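Local structure of 2-hydroxyethylphosphonate dioxygenase (Streptomyces viridochromogenes, 4YAR) at residues D91-Y96 and S119-A124. The protein uses non-heme iron and dioxygen to convert 2-hydroxyethylphosphonate to hydroxymethylphosphonate and formate on the pathway to the herbicidal antibiotic bialaphos. The protein carries 1 engineered substitution. Numbering follows the deposited sequence.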
# COMPACT_ATOMS: atom_id res chain seq x y z
N ASP A 91 4.25 -7.40 29.37
CA ASP A 91 5.35 -7.50 30.34
C ASP A 91 4.97 -6.92 31.70
O ASP A 91 5.76 -6.24 32.37
CB ASP A 91 6.61 -6.81 29.75
CG ASP A 91 7.90 -7.17 30.49
OD1 ASP A 91 8.01 -8.36 30.90
OD2 ASP A 91 8.78 -6.28 30.66
N GLY A 92 3.74 -7.19 32.12
CA GLY A 92 3.22 -6.76 33.41
C GLY A 92 2.87 -5.30 33.58
O GLY A 92 2.53 -4.87 34.72
N ILE A 93 2.95 -4.50 32.50
CA ILE A 93 2.76 -3.07 32.65
C ILE A 93 1.84 -2.59 31.57
O ILE A 93 1.64 -3.27 30.58
CB ILE A 93 4.06 -2.20 32.59
CG1 ILE A 93 4.73 -2.29 31.19
CG2 ILE A 93 4.99 -2.58 33.74
CD1 ILE A 93 5.83 -1.29 30.95
N HIS A 94 1.31 -1.40 31.82
CA HIS A 94 0.57 -0.67 30.81
C HIS A 94 1.67 -0.12 29.85
O HIS A 94 2.46 0.77 30.22
CB HIS A 94 -0.22 0.42 31.51
CG HIS A 94 -1.01 1.30 30.60
ND1 HIS A 94 -1.47 0.89 29.37
CD2 HIS A 94 -1.57 2.51 30.81
CE1 HIS A 94 -2.19 1.86 28.82
NE2 HIS A 94 -2.29 2.84 29.69
N PHE A 95 1.70 -0.72 28.65
CA PHE A 95 2.84 -0.67 27.71
C PHE A 95 2.60 0.38 26.58
O PHE A 95 3.49 1.16 26.20
CB PHE A 95 3.04 -2.08 27.14
CG PHE A 95 4.40 -2.31 26.57
CD1 PHE A 95 4.66 -1.97 25.29
CD2 PHE A 95 5.43 -2.90 27.34
CE1 PHE A 95 5.93 -2.09 24.77
CE2 PHE A 95 6.70 -3.05 26.81
CZ PHE A 95 6.93 -2.69 25.50
N TYR A 96 1.38 0.35 26.05
CA TYR A 96 0.92 1.34 25.08
C TYR A 96 -0.54 1.70 25.31
O TYR A 96 -1.34 0.94 25.96
CB TYR A 96 0.95 0.73 23.66
CG TYR A 96 2.26 0.20 23.05
CD1 TYR A 96 3.38 1.00 22.94
CD2 TYR A 96 2.31 -1.02 22.47
CE1 TYR A 96 4.52 0.53 22.36
CE2 TYR A 96 3.47 -1.47 21.88
CZ TYR A 96 4.55 -0.69 21.78
OH TYR A 96 5.73 -1.15 21.20
N SER A 119 12.05 4.21 30.36
CA SER A 119 13.41 4.14 29.84
C SER A 119 14.19 3.09 30.56
O SER A 119 15.15 2.57 30.00
CB SER A 119 14.13 5.48 29.99
OG SER A 119 14.22 5.90 31.32
N ASP A 120 13.77 2.70 31.79
CA ASP A 120 14.60 1.73 32.54
C ASP A 120 14.01 0.30 32.41
O ASP A 120 14.32 -0.59 33.19
CB ASP A 120 14.74 2.18 33.99
CG ASP A 120 13.44 2.08 34.76
OD1 ASP A 120 12.34 2.00 34.14
OD2 ASP A 120 13.52 2.06 36.01
N ARG A 121 13.17 0.08 31.40
CA ARG A 121 12.70 -1.24 31.13
C ARG A 121 12.91 -1.49 29.65
O ARG A 121 12.45 -0.71 28.80
CB ARG A 121 11.24 -1.40 31.52
CG ARG A 121 10.65 -2.78 31.22
CD ARG A 121 9.16 -2.91 31.59
NE ARG A 121 8.99 -2.65 33.02
CZ ARG A 121 9.11 -3.58 33.96
NH1 ARG A 121 9.33 -4.83 33.63
NH2 ARG A 121 8.96 -3.26 35.23
N LEU A 122 13.54 -2.60 29.34
CA LEU A 122 13.75 -2.96 27.95
C LEU A 122 12.37 -3.40 27.38
O LEU A 122 11.65 -4.19 27.99
CB LEU A 122 14.77 -4.09 27.88
CG LEU A 122 15.59 -4.18 26.63
CD1 LEU A 122 16.57 -3.02 26.65
CD2 LEU A 122 16.30 -5.51 26.64
N PRO A 123 11.93 -2.78 26.26
CA PRO A 123 10.59 -3.01 25.80
C PRO A 123 10.45 -4.38 25.10
O PRO A 123 11.10 -4.64 24.11
CB PRO A 123 10.34 -1.86 24.79
CG PRO A 123 11.70 -1.49 24.29
CD PRO A 123 12.64 -1.77 25.46
N ALA A 124 9.54 -5.21 25.59
CA ALA A 124 9.39 -6.56 25.11
C ALA A 124 8.93 -6.48 23.67
O ALA A 124 8.15 -5.59 23.32
CB ALA A 124 8.39 -7.34 25.99
O HOH W 1 9.09 -4.72 28.48
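D91 and R121 join a beta hairpin to a long connecting loop: D91 and G92 form the two-residue type I' turn between strands 86-90 and 93-100 at the margin of an antiparallel sheet, and R121 lies in the loop that leads from strand 111-115 to strand 133-140. The contact illustrates how a loop without regular structure can be fastened to a sheet by a salt bridge, a bound water and an aromatic ring. The salt bridge is long, with D91 OD2 3.4 Å from R121 NH1; the hydrogen bond within it is weak, and although the oxygen lies at the guanidinium edge, near its plane, the two planar groups are turned 71° apart. A water donates to D91 OD2 and to L122 O, both at 2.7 Å, and accepts from A124 N at 3.0 Å. I93 follows on the same arginine: its CG2 lies over one face of the guanidinium, offset toward its rim, while CD1 packs 3.8 Å from R121 CD, and the arginine, bent at chi3 (-59°), runs past the isoleucine in the opposite direction. Deeper in, F95 and Y96 both face I88 in a classic beta bulge. R90 makes a cation-pi contact with the buried F95 ring, the substrate-binding residue N126 is about 8 Å away, side chain to side chain, and the water rests at the ring's edge, in its plane. F95 meets the loop with the tip of this ring, CZ lying 3.6 Å from P123 CB, which comes in at the edge.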